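Local coordinates for epsin-2 (Saccharomyces cerevisiae, PDB 6ENR), which binds membranes rich in phosphatidylinositol 3,5- or 4,5-bisphosphate through its ENTH domain and is required for endocytosis and actin localization, at residues R85-R96 and L132-R143. Sequence-based numbering, arbitrary orientation.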
loop_
_atom_site.group_PDB
_atom_site.type_symbol
_atom_site.label_atom_id
_atom_site.label_comp_id
_atom_site.label_asym_id
_atom_site.label_seq_id
_atom_site.Cartn_x
_atom_site.Cartn_y
_atom_site.Cartn_z
ATOM N N ARG A 85 4.367 -5.056 7.333
ATOM C CA ARG A 85 4.921 -5.149 8.718
ATOM C C ARG A 85 3.956 -5.544 9.784
ATOM O O ARG A 85 4.275 -6.412 10.621
ATOM C CB ARG A 85 5.474 -3.788 9.093
ATOM C CG ARG A 85 6.406 -3.218 8.119
ATOM C CD ARG A 85 6.600 -1.727 8.396
ATOM N NE ARG A 85 7.875 -1.251 7.891
ATOM C CZ ARG A 85 8.159 -0.996 6.627
ATOM N NH1 ARG A 85 7.240 -1.129 5.686
ATOM N NH2 ARG A 85 9.389 -0.594 6.294
ATOM N N PHE A 86 2.716 -5.021 9.727
ATOM C CA PHE A 86 1.734 -5.210 10.804
ATOM C C PHE A 86 0.531 -6.089 10.500
ATOM O O PHE A 86 -0.171 -6.486 11.447
ATOM C CB PHE A 86 1.247 -3.859 11.263
ATOM C CG PHE A 86 2.373 -3.018 11.795
ATOM C CD1 PHE A 86 2.978 -3.349 12.992
ATOM C CD2 PHE A 86 2.890 -2.010 11.032
ATOM C CE1 PHE A 86 4.103 -2.648 13.404
ATOM C CE2 PHE A 86 3.969 -1.285 11.447
ATOM C CZ PHE A 86 4.577 -1.599 12.632
ATOM N N GLY A 87 0.337 -6.401 9.234
ATOM C CA GLY A 87 -0.759 -7.235 8.865
ATOM C C GLY A 87 -0.403 -8.694 8.724
ATOM O O GLY A 87 0.704 -9.160 9.035
ATOM N N SER A 88 -1.383 -9.422 8.234
ATOM C CA SER A 88 -1.242 -10.846 7.947
ATOM C C SER A 88 -0.037 -11.160 7.034
ATOM O O SER A 88 0.280 -10.443 6.072
ATOM C CB SER A 88 -2.553 -11.267 7.194
ATOM O OG SER A 88 -2.462 -12.558 6.772
ATOM N N GLU A 89 0.535 -12.338 7.261
ATOM C CA GLU A 89 1.636 -12.831 6.434
ATOM C C GLU A 89 1.142 -12.933 5.019
ATOM O O GLU A 89 1.908 -12.835 4.081
ATOM C CB GLU A 89 2.097 -14.212 6.927
ATOM C CG GLU A 89 2.495 -14.322 8.386
ATOM C CD GLU A 89 1.379 -14.142 9.490
ATOM O OE1 GLU A 89 0.095 -14.008 9.250
ATOM O OE2 GLU A 89 1.817 -14.171 10.682
ATOM N N ASN A 90 -0.167 -13.144 4.836
ATOM C CA ASN A 90 -0.745 -13.135 3.478
ATOM C C ASN A 90 -0.564 -11.835 2.697
ATOM O O ASN A 90 -0.506 -11.879 1.447
ATOM C CB ASN A 90 -2.230 -13.521 3.511
ATOM C CG ASN A 90 -2.485 -14.904 4.141
ATOM O OD1 ASN A 90 -3.491 -15.099 4.874
ATOM N ND2 ASN A 90 -1.627 -15.862 3.826
ATOM N N CYS A 91 -0.461 -10.706 3.396
ATOM C CA CYS A 91 -0.101 -9.406 2.755
ATOM C C CYS A 91 1.260 -9.373 2.073
ATOM O O CYS A 91 1.404 -8.898 0.925
ATOM C CB CYS A 91 -0.154 -8.242 3.751
ATOM S SG CYS A 91 -1.782 -8.108 4.556
ATOM N N VAL A 92 2.162 -10.058 2.704
ATOM C CA VAL A 92 3.482 -10.267 2.137
ATOM C C VAL A 92 3.434 -11.177 0.932
ATOM O O VAL A 92 4.012 -10.857 -0.101
ATOM C CB VAL A 92 4.480 -10.814 3.170
ATOM C CG1 VAL A 92 5.864 -10.785 2.568
ATOM C CG2 VAL A 92 4.488 -9.992 4.438
ATOM N N LEU A 93 2.751 -12.312 1.064
ATOM C CA LEU A 93 2.636 -13.252 -0.030
ATOM C C LEU A 93 1.982 -12.630 -1.202
ATOM O O LEU A 93 2.406 -12.874 -2.347
ATOM C CB LEU A 93 1.843 -14.472 0.400
ATOM C CG LEU A 93 2.524 -15.354 1.411
ATOM C CD1 LEU A 93 1.552 -16.409 1.911
ATOM C CD2 LEU A 93 3.778 -15.977 0.733
ATOM N N TRP A 94 0.916 -11.812 -0.951
ATOM C CA TRP A 94 0.284 -11.042 -2.023
ATOM C C TRP A 94 1.287 -10.152 -2.799
ATOM O O TRP A 94 1.265 -10.110 -4.051
ATOM C CB TRP A 94 -0.938 -10.217 -1.510
ATOM C CG TRP A 94 -1.704 -9.516 -2.640
ATOM C CD1 TRP A 94 -2.860 -9.957 -3.277
ATOM C CD2 TRP A 94 -1.359 -8.281 -3.261
ATOM N NE1 TRP A 94 -3.201 -9.082 -4.287
ATOM C CE2 TRP A 94 -2.338 -8.015 -4.259
ATOM C CE3 TRP A 94 -0.347 -7.303 -3.020
ATOM C CZ2 TRP A 94 -2.285 -6.873 -5.068
ATOM C CZ3 TRP A 94 -0.294 -6.166 -3.845
ATOM C CH2 TRP A 94 -1.256 -5.954 -4.842
ATOM N N CYS A 95 2.140 -9.435 -2.075
ATOM C CA CYS A 95 3.134 -8.537 -2.745
ATOM C C CYS A 95 4.126 -9.351 -3.589
ATOM O O CYS A 95 4.475 -9.004 -4.782
ATOM C CB CYS A 95 3.898 -7.664 -1.739
ATOM S SG CYS A 95 2.941 -6.472 -0.820
ATOM N N ARG A 96 4.556 -10.461 -3.006
ATOM C CA ARG A 96 5.397 -11.429 -3.773
ATOM C C ARG A 96 4.728 -12.001 -5.056
ATOM O O ARG A 96 5.312 -11.990 -6.124
ATOM C CB ARG A 96 5.963 -12.484 -2.808
ATOM C CG ARG A 96 7.020 -11.881 -1.915
ATOM C CD ARG A 96 8.096 -12.827 -1.392
ATOM N NE ARG A 96 8.969 -11.968 -0.546
ATOM C CZ ARG A 96 8.997 -11.971 0.795
ATOM N NH1 ARG A 96 8.306 -12.870 1.537
ATOM N NH2 ARG A 96 9.763 -11.085 1.429
ATOM N N LEU A 132 12.739 -3.967 0.866
ATOM C CA LEU A 132 12.253 -4.647 2.048
ATOM C C LEU A 132 11.801 -6.061 1.679
ATOM O O LEU A 132 12.179 -7.048 2.322
ATOM C CB LEU A 132 11.084 -3.829 2.677
ATOM C CG LEU A 132 10.529 -4.537 3.938
ATOM C CD1 LEU A 132 11.547 -4.718 5.067
ATOM C CD2 LEU A 132 9.360 -3.778 4.515
ATOM N N LEU A 133 10.999 -6.158 0.627
ATOM C CA LEU A 133 10.454 -7.439 0.250
ATOM C C LEU A 133 11.557 -8.431 -0.106
ATOM O O LEU A 133 11.471 -9.620 0.257
ATOM C CB LEU A 133 9.440 -7.295 -0.862
ATOM C CG LEU A 133 8.131 -6.676 -0.322
ATOM C CD1 LEU A 133 7.315 -6.184 -1.479
ATOM C CD2 LEU A 133 7.322 -7.669 0.484
ATOM N N ASN A 134 12.571 -7.939 -0.826
ATOM C CA ASN A 134 13.701 -8.737 -1.245
ATOM C C ASN A 134 14.650 -9.119 -0.088
ATOM O O ASN A 134 15.377 -10.075 -0.222
ATOM C CB ASN A 134 14.503 -8.028 -2.357
ATOM C CG ASN A 134 13.863 -8.132 -3.738
ATOM O OD1 ASN A 134 13.130 -9.029 -4.014
ATOM N ND2 ASN A 134 14.185 -7.217 -4.600
ATOM N N ASP A 135 14.643 -8.349 1.003
ATOM C CA ASP A 135 15.469 -8.629 2.194
ATOM C C ASP A 135 14.586 -9.338 3.201
ATOM O O ASP A 135 14.099 -8.785 4.228
ATOM C CB ASP A 135 16.076 -7.317 2.739
ATOM C CG ASP A 135 16.980 -7.518 3.959
ATOM O OD1 ASP A 135 17.058 -8.612 4.524
ATOM O OD2 ASP A 135 17.582 -6.528 4.409
ATOM N N GLU A 136 14.339 -10.585 2.888
ATOM C CA GLU A 136 13.490 -11.406 3.745
ATOM C C GLU A 136 13.894 -11.457 5.273
ATOM O O GLU A 136 13.005 -11.489 6.113
ATOM C CB GLU A 136 13.375 -12.803 3.187
ATOM C CG GLU A 136 12.573 -12.898 1.899
ATOM C CD GLU A 136 12.027 -14.299 1.599
ATOM O OE1 GLU A 136 11.857 -15.149 2.503
ATOM O OE2 GLU A 136 11.742 -14.552 0.443
ATOM N N GLU A 137 15.196 -11.468 5.606
ATOM C CA GLU A 137 15.647 -11.428 7.012
ATOM C C GLU A 137 15.265 -10.135 7.706
ATOM O O GLU A 137 14.853 -10.163 8.861
ATOM C CB GLU A 137 17.162 -11.672 7.249
ATOM C CG GLU A 137 17.621 -11.581 8.736
ATOM C CD GLU A 137 16.881 -12.551 9.709
ATOM O OE1 GLU A 137 17.137 -13.789 9.646
ATOM O OE2 GLU A 137 16.039 -12.108 10.550
ATOM N N ARG A 138 15.403 -9.001 7.039
ATOM C CA ARG A 138 15.014 -7.717 7.649
ATOM C C ARG A 138 13.497 -7.629 7.855
ATOM O O ARG A 138 13.016 -7.113 8.897
ATOM C CB ARG A 138 15.484 -6.581 6.765
ATOM C CG ARG A 138 14.967 -5.196 7.080
ATOM C CD ARG A 138 15.757 -4.156 6.303
ATOM N NE ARG A 138 15.298 -3.914 4.925
ATOM C CZ ARG A 138 16.098 -3.909 3.851
ATOM N NH1 ARG A 138 17.397 -4.146 3.974
ATOM N NH2 ARG A 138 15.611 -3.667 2.658
ATOM N N LEU A 139 12.769 -8.117 6.857
ATOM C CA LEU A 139 11.293 -8.120 6.925
ATOM C C LEU A 139 10.850 -8.992 8.094
ATOM O O LEU A 139 9.865 -8.666 8.792
ATOM C CB LEU A 139 10.683 -8.649 5.634
ATOM C CG LEU A 139 9.134 -8.662 5.624
ATOM C CD1 LEU A 139 8.512 -7.407 6.177
ATOM C CD2 LEU A 139 8.620 -8.880 4.194
ATOM N N ARG A 140 11.493 -10.142 8.270
ATOM C CA ARG A 140 11.156 -11.035 9.383
ATOM C C ARG A 140 11.397 -10.418 10.759
ATOM O O ARG A 140 10.582 -10.591 11.679
ATOM C CB ARG A 140 11.924 -12.306 9.192
ATOM C CG ARG A 140 11.638 -13.452 10.101
ATOM C CD ARG A 140 12.197 -14.623 9.331
ATOM N NE ARG A 140 12.564 -15.757 10.132
ATOM C CZ ARG A 140 13.133 -16.840 9.621
ATOM N NH1 ARG A 140 13.377 -16.923 8.310
ATOM N NH2 ARG A 140 13.451 -17.838 10.436
ATOM N N GLU A 141 12.520 -9.708 10.891
ATOM C CA GLU A 141 12.797 -8.949 12.110
ATOM C C GLU A 141 11.692 -7.952 12.434
ATOM O O GLU A 141 11.254 -7.862 13.628
ATOM C CB GLU A 141 14.189 -8.283 12.039
ATOM C CG GLU A 141 14.538 -7.376 13.209
ATOM C CD GLU A 141 15.335 -8.074 14.301
ATOM O OE1 GLU A 141 15.049 -9.286 14.522
ATOM O OE2 GLU A 141 16.234 -7.396 14.908
ATOM N N GLU A 142 11.271 -7.165 11.431
ATOM C CA GLU A 142 10.229 -6.188 11.638
ATOM C C GLU A 142 8.918 -6.825 12.005
ATOM O O GLU A 142 8.258 -6.404 12.980
ATOM C CB GLU A 142 10.131 -5.237 10.448
ATOM C CG GLU A 142 11.393 -4.371 10.427
ATOM C CD GLU A 142 11.272 -3.182 9.527
ATOM O OE1 GLU A 142 10.213 -2.545 9.577
ATOM O OE2 GLU A 142 12.231 -2.901 8.773
ATOM N N ARG A 143 8.550 -7.859 11.255
ATOM C CA ARG A 143 7.321 -8.602 11.492
ATOM C C ARG A 143 7.340 -9.257 12.824
ATOM O O ARG A 143 6.265 -9.411 13.464
ATOM C CB ARG A 143 7.096 -9.641 10.374
ATOM C CG ARG A 143 6.627 -8.974 9.126
ATOM C CD ARG A 143 6.141 -9.966 8.037
ATOM N NE ARG A 143 5.008 -10.722 8.531
ATOM C CZ ARG A 143 3.735 -10.273 8.615
ATOM N NH1 ARG A 143 3.371 -9.044 8.214
ATOM N NH2 ARG A 143 2.856 -11.049 9.145
HETATM O O HOH W 1 11.171 0.095 8.764
#
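In the all-helical ENTH domain of this epsin, the turn between helices 70-86 and 89-97 is clasped by Arg143 of helix 136-144, which runs nearly antiparallel to helix 89-97 (156° between the short axes). Arg143 presents NH1 and NH2 end-on to a single acceptor, Gly87 O, at 2.8 Å from NH1 and 2.9 Å from NH2. The oxygen lies in the guanidinium plane; NH2 sits in the carbonyl plane, NH1 above it. A bend at chi3 (62°) turns the group into the turn, its CD passing Val92 CG2, while Glu89 adds a long salt bridge from OE2 to Arg143 NH2. Val84 O takes a further bond from NH1. With an alanine at Arg143 both donors to Gly87 O go, and the turn would probably be held less firmly against helix 136-144. Between helices 89-97 and 136-144 Val92 CG1 meets Leu139 CD2 tip to tip at 3.7 Å, and Leu133, at the end of helix 120-134, packs CD1 on Cys95 CB. At the far end Arg96 reaches across, extended, and its NH2 hydrogen-bonds Leu133 O, though the 2.5 Å length is doubtful; Glu136 OE2 lies over the same guanidinium in a long pairing by charge alone, no N-H aimed at it. Beside the turn, Arg85 NE and Glu142 OE1 form a salt bridge with a weak hydrogen bond (3.2 Å), reinforced by a water bridging Arg85 NH2 and OE1. Leu132 CD2 covers one guanidinium face, and Arg85 NH1 forms a salt bridge with Asp81. Helix 99-105 closes the apolar seam through Phe99 and Ile102 against Leu133, and helix 70-86 lies against it with Val84 touching both Cys95 and Leu132.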